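PDB 6AL9: chorismate mutase from Helicobacter pylori, which probably converts chorismate to prephenate as an all-helical type II (AroQ-class) chorismate mutase, working as a dimer of two three-helix subunits. Local coordinates for residues R30-I33 with A34-I37; Y76-V79 with F80-R84. One frame throughout, in Å; residues are numbered along the deposited sequence.

Contact 1 of 2, residues R30-I33 with A34-I37. With PHB (p-hydroxybenzoic acid), chain E; PYR (pyruvic acid), chain D.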
loop_
_atom_site.group_PDB
_atom_site.type_symbol
_atom_site.label_atom_id
_atom_site.label_comp_id
_atom_site.label_asym_id
_atom_site.label_seq_id
_atom_site.Cartn_x
_atom_site.Cartn_y
_atom_site.Cartn_z
ATOM N N ARG B 30 -0.208 -10.201 3.140
ATOM C CA ARG B 30 1.109 -10.201 2.498
ATOM C C ARG B 30 2.213 -10.387 3.514
ATOM O O ARG B 30 3.260 -10.971 3.223
ATOM C CB ARG B 30 1.337 -8.931 1.667
ATOM C CG ARG B 30 2.514 -9.016 0.712
ATOM C CD ARG B 30 2.875 -7.622 0.200
ATOM N NE ARG B 30 3.609 -7.634 -1.059
ATOM C CZ ARG B 30 4.899 -7.940 -1.170
ATOM N NH1 ARG B 30 5.626 -8.219 -0.087
ATOM N NH2 ARG B 30 5.487 -7.933 -2.359
ATOM N N LEU B 31 1.972 -9.925 4.727
ATOM C CA LEU B 31 2.889 -10.225 5.810
ATOM C C LEU B 31 2.800 -11.678 6.286
ATOM O O LEU B 31 3.785 -12.248 6.712
ATOM C CB LEU B 31 2.620 -9.271 6.975
ATOM C CG LEU B 31 2.894 -7.816 6.661
ATOM C CD1 LEU B 31 2.888 -7.039 7.971
ATOM C CD2 LEU B 31 4.232 -7.702 5.911
ATOM N N GLU B 32 1.619 -12.280 6.233
ATOM C CA GLU B 32 1.490 -13.689 6.622
ATOM C C GLU B 32 2.260 -14.589 5.648
ATOM O O GLU B 32 2.956 -15.526 6.059
ATOM C CB GLU B 32 0.016 -14.089 6.727
ATOM C CG GLU B 32 -0.256 -15.591 6.662
ATOM C CD GLU B 32 0.087 -16.371 7.931
ATOM O OE1 GLU B 32 0.417 -15.742 8.980
ATOM O OE2 GLU B 32 0.016 -17.638 7.862
ATOM N N ILE B 33 2.157 -14.277 4.358
ATOM C CA ILE B 33 2.944 -14.975 3.345
ATOM C C ILE B 33 4.428 -14.748 3.521
ATOM O O ILE B 33 5.212 -15.665 3.385
ATOM C CB ILE B 33 2.542 -14.597 1.905
ATOM C CG1 ILE B 33 1.120 -15.046 1.628
ATOM C CG2 ILE B 33 3.444 -15.306 0.894
ATOM C CD1 ILE B 33 0.557 -14.460 0.370
ATOM N N ALA B 34 4.814 -13.520 3.823
ATOM C CA ALA B 34 6.216 -13.203 4.055
ATOM C C ALA B 34 6.741 -13.913 5.303
ATOM O O ALA B 34 7.925 -14.216 5.395
ATOM C CB ALA B 34 6.402 -11.687 4.181
ATOM N N LEU B 35 5.865 -14.135 6.271
ATOM C CA LEU B 35 6.234 -14.899 7.455
ATOM C C LEU B 35 6.606 -16.321 7.039
ATOM O O LEU B 35 7.658 -16.831 7.444
ATOM C CB LEU B 35 5.087 -14.952 8.473
ATOM C CG LEU B 35 5.414 -15.730 9.767
ATOM C CD1 LEU B 35 6.704 -15.251 10.421
ATOM C CD2 LEU B 35 4.260 -15.613 10.746
ATOM N N LYS B 36 5.739 -16.941 6.230
ATOM C CA LYS B 36 6.005 -18.286 5.744
ATOM C C LYS B 36 7.322 -18.353 4.974
ATOM O O LYS B 36 8.102 -19.287 5.177
ATOM C CB LYS B 36 4.866 -18.782 4.879
ATOM C CG LYS B 36 3.610 -19.084 5.672
ATOM C CD LYS B 36 2.357 -18.861 4.832
ATOM C CE LYS B 36 1.415 -20.044 4.880
ATOM N NZ LYS B 36 0.005 -19.573 4.877
ATOM N N ILE B 37 7.590 -17.357 4.119
ATOM C CA ILE B 37 8.830 -17.339 3.356
ATOM C C ILE B 37 10.032 -17.226 4.275
ATOM O O ILE B 37 11.021 -17.919 4.085
ATOM C CB ILE B 37 8.866 -16.199 2.321
ATOM C CG1 ILE B 37 7.945 -16.504 1.135
ATOM C CG2 ILE B 37 10.280 -15.987 1.783
ATOM C CD1 ILE B 37 7.547 -15.258 0.377
HETATM C "C1'" PHB E . 8.249 -9.678 -0.571
HETATM O "O1'" PHB E . 7.702 -9.448 -1.669
HETATM O "O2'" PHB E . 7.603 -10.142 0.399
HETATM C C1 PHB E . 9.716 -9.387 -0.428
HETATM C C2 PHB E . 10.284 -9.104 0.820
HETATM C C3 PHB E . 11.650 -8.837 0.930
HETATM C C4 PHB E . 12.448 -8.856 -0.213
HETATM C C5 PHB E . 11.881 -9.143 -1.456
HETATM C C6 PHB E . 10.520 -9.406 -1.565
HETATM O O4 PHB E . 13.779 -8.591 -0.131
HETATM C C PYR D . 11.229 -13.278 -0.929
HETATM O O PYR D . 12.439 -13.266 -1.259
HETATM O OXT PYR D . 10.365 -13.707 -1.732
HETATM C CA PYR D . 10.855 -12.786 0.411
HETATM O O3 PYR D . 11.711 -12.666 1.281
HETATM C CB PYR D . 9.427 -12.437 0.716
#

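Contact 2 of 2, residues Y76-V79 with F80-R84. With PHB (p-hydroxybenzoic acid), chain E.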
loop_
_atom_site.group_PDB
_atom_site.type_symbol
_atom_site.label_atom_id
_atom_site.label_comp_id
_atom_site.label_asym_id
_atom_site.label_seq_id
_atom_site.Cartn_x
_atom_site.Cartn_y
_atom_site.Cartn_z
ATOM N N TYR B 76 6.136 0.631 -3.234
ATOM C CA TYR B 76 6.727 -0.654 -2.898
ATOM C C TYR B 76 8.001 -0.539 -2.128
ATOM O O TYR B 76 8.351 -1.454 -1.434
ATOM C CB TYR B 76 6.872 -1.567 -4.117
ATOM C CG TYR B 76 5.619 -2.399 -4.310
ATOM C CD1 TYR B 76 5.398 -3.538 -3.548
ATOM C CD2 TYR B 76 4.616 -1.994 -5.186
ATOM C CE1 TYR B 76 4.251 -4.280 -3.688
ATOM C CE2 TYR B 76 3.469 -2.734 -5.331
ATOM C CZ TYR B 76 3.302 -3.871 -4.577
ATOM O OH TYR B 76 2.158 -4.608 -4.708
ATOM N N THR B 77 8.690 0.591 -2.218
ATOM C CA THR B 77 9.862 0.796 -1.365
ATOM C C THR B 77 9.430 0.627 0.084
ATOM O O THR B 77 10.078 -0.068 0.866
ATOM C CB THR B 77 10.548 2.170 -1.574
ATOM O OG1 THR B 77 11.153 2.230 -2.891
ATOM C CG2 THR B 77 11.662 2.349 -0.519
ATOM N N GLU B 78 8.289 1.231 0.419
ATOM C CA GLU B 78 7.758 1.168 1.767
ATOM C C GLU B 78 7.244 -0.231 2.096
ATOM O O GLU B 78 7.565 -0.789 3.170
ATOM C CB GLU B 78 6.646 2.193 1.916
ATOM C CG GLU B 78 6.014 2.251 3.289
ATOM C CD GLU B 78 6.995 2.606 4.395
ATOM O OE1 GLU B 78 6.674 2.318 5.568
ATOM O OE2 GLU B 78 8.070 3.182 4.110
ATOM N N VAL B 79 6.459 -0.789 1.179
ATOM C CA VAL B 79 6.007 -2.166 1.303
ATOM C C VAL B 79 7.133 -3.183 1.528
ATOM O O VAL B 79 7.014 -4.073 2.387
ATOM C CB VAL B 79 5.171 -2.594 0.081
ATOM C CG1 VAL B 79 4.833 -4.076 0.149
ATOM C CG2 VAL B 79 3.882 -1.798 0.047
ATOM N N PHE B 80 8.215 -3.073 0.762
ATOM C CA PHE B 80 9.360 -3.971 0.910
ATOM C C PHE B 80 10.085 -3.707 2.235
ATOM O O PHE B 80 10.497 -4.667 2.886
ATOM C CB PHE B 80 10.376 -3.835 -0.241
ATOM C CG PHE B 80 9.867 -4.271 -1.609
ATOM C CD1 PHE B 80 9.013 -5.333 -1.761
ATOM C CD2 PHE B 80 10.253 -3.590 -2.733
ATOM C CE1 PHE B 80 8.559 -5.709 -3.000
ATOM C CE2 PHE B 80 9.809 -3.959 -3.979
ATOM C CZ PHE B 80 8.953 -5.016 -4.112
ATOM N N LYS B 81 10.244 -2.436 2.626
ATOM C CA LYS B 81 10.729 -2.104 3.986
ATOM C C LYS B 81 9.876 -2.716 5.082
ATOM O O LYS B 81 10.405 -3.332 5.990
ATOM C CB LYS B 81 10.833 -0.592 4.225
ATOM C CG LYS B 81 12.071 -0.007 3.575
ATOM C CD LYS B 81 12.343 1.430 3.982
ATOM C CE LYS B 81 13.420 2.055 3.089
ATOM N NZ LYS B 81 13.117 3.493 2.797
ATOM N N ILE B 82 8.566 -2.520 5.007
ATOM C CA ILE B 82 7.694 -3.097 5.995
ATOM C C ILE B 82 7.838 -4.625 6.055
ATOM O O ILE B 82 7.997 -5.202 7.118
ATOM C CB ILE B 82 6.238 -2.781 5.699
ATOM C CG1 ILE B 82 5.920 -1.331 6.064
ATOM C CG2 ILE B 82 5.332 -3.722 6.491
ATOM C CD1 ILE B 82 4.592 -0.892 5.486
ATOM N N SER B 83 7.777 -5.260 4.899
ATOM C CA SER B 83 7.934 -6.715 4.789
ATOM C C SER B 83 9.284 -7.250 5.288
ATOM O O SER B 83 9.328 -8.276 5.977
ATOM C CB SER B 83 7.692 -7.140 3.338
ATOM O OG SER B 83 7.778 -8.545 3.190
ATOM N N ARG B 84 10.365 -6.553 4.940
ATOM C CA ARG B 84 11.729 -6.926 5.339
ATOM C C ARG B 84 11.924 -6.860 6.848
ATOM O O ARG B 84 12.393 -7.820 7.462
ATOM C CB ARG B 84 12.758 -5.984 4.700
ATOM C CG ARG B 84 13.760 -6.644 3.789
ATOM C CD ARG B 84 14.802 -5.645 3.298
ATOM N NE ARG B 84 14.359 -5.053 2.049
ATOM C CZ ARG B 84 14.236 -3.742 1.821
ATOM N NH1 ARG B 84 14.557 -2.852 2.762
ATOM N NH2 ARG B 84 13.795 -3.312 0.639
HETATM C "C1'" PHB E . 8.249 -9.678 -0.571
HETATM O "O1'" PHB E . 7.702 -9.448 -1.669
HETATM O "O2'" PHB E . 7.603 -10.142 0.399
HETATM C C1 PHB E . 9.716 -9.387 -0.428
HETATM C C2 PHB E . 10.284 -9.104 0.820
HETATM C C3 PHB E . 11.650 -8.837 0.930
HETATM C C4 PHB E . 12.448 -8.856 -0.213
HETATM C C5 PHB E . 11.881 -9.143 -1.456
HETATM C C6 PHB E . 10.520 -9.406 -1.565
HETATM O O4 PHB E . 13.779 -8.591 -0.131
#

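Contact 1 of 2, residues R30-I33 with A34-I37
Ile33 and Ile37 lie one turn apart on helix 9-41, the long helix of the AroQ-type chorismate mutase fold, and Ile33 CG2 meets Ile37 CD1 at 4.1 Å. This is the tight, buried side of two successive alpha-helical turns. Four i to i+4 backbone bonds run through them, from Ala34 N to Arg30 O and onward to Ile37 N to Ile33 O, each of these two at 3.0 Å. CB of Ala34 sits 3.4 Å from Arg30 O and also packs on Ser83 of helix 69-93. Ile33 packs on Ile16 of the second subunit.

The more open side carries Lys36, with Glu32 between it and the second subunit. Glu32 bends at chi2 (75°), which swings its carboxylate along the helix toward the lysine. The resulting salt bridge is long, with Glu32 OE2 3.6 Å from Lys36 NZ; the other oxygen, OE1, turns to Lys65 and His66 of the second subunit. Lys36 itself is solvent-exposed, its chain kinked toward the end.

The buried face opens into the ligand pocket. Ile37 lays its CD1 methyl 3.4 Å from CB of the bound pyruvate. The Arg30 chain runs straight out from the helix, chi1 to chi3 all within about 25° of 180°, and delivers the guanidinium to p-hydroxybenzoate, while NE is held by Asp20 of the second subunit. That second-shell carboxylate probably helps fix the group's rotation. The ligand's O1' lies at the guanidinium edge, near its plane, where Arg30 NH2 donates to it over 2.8 Å at an N-H...O angle of 138°.

Contact 2 of 2, residues Y76-V79 with F80-R84
Phe80 N to Tyr76 O and Ile82 N to Glu78 O, both 2.7 Å, are the shortest of the four i to i+4 bonds joining 76-79 to 80-84 on helix 69-93. The latter is nearly straight, with an N-H...O angle of 170°. Beyond the backbone, Ser83 OG donates to the carboxylate oxygen O2' of p-hydroxybenzoate over 3.2 Å; its chi1 of -178° turns the hydroxyl to the ligand.

Packing centres on Tyr76 and Phe80. Tyr76 CB stands over one face of the Phe80 ring, 4.2 Å from its centroid, in a CH-pi contact. The two rings meet obliquely, their planes at 42°, and Tyr76 CD1 approaches Phe80 CE1 to 3.9 Å. Helix 49-61 packs against both, through Leu56 and Leu59 on Tyr76 and Ile55 on Phe80. Toward the second subunit, Glu78 OE1 rests against Ile82 CG1; on the more exposed side Thr77 and Lys81 run side by side, Thr77 CG2 being 3.8 Å from Lys81 NZ. One face of the Arg84 guanidinium lies over Phe80 O, and NH2 makes a salt bridge to Glu52. Through Ser83, one face of this regular alpha-helix borders the p-hydroxybenzoate pocket of a type II chorismate mutase.

How the contacts relate
Contact 1 on helix 9-41 and contact 2 on helix 69-93 are both mostly buried, and they touch each other: Arg30 NE lies 4.0 Å from Val79 CG1, and Arg30 NH2 3.8 Å from Phe80 CE1. Contact 2 sits deeper: its centre lies about 6 Å from the centre of the chain, against about 11 Å for contact 1. Both hold p-hydroxybenzoate by its carboxylate, one with a guanidinium, the other with a hydroxyl. Contact 1 adds aliphatic contact with pyruvate, whereas contact 2 contributes an aromatic pair packed against helix 49-61. Each has an exposed lysine, and both meet the second subunit, contact 1 through salt bridges, a hydrogen bond and packing, contact 2 mostly through packing.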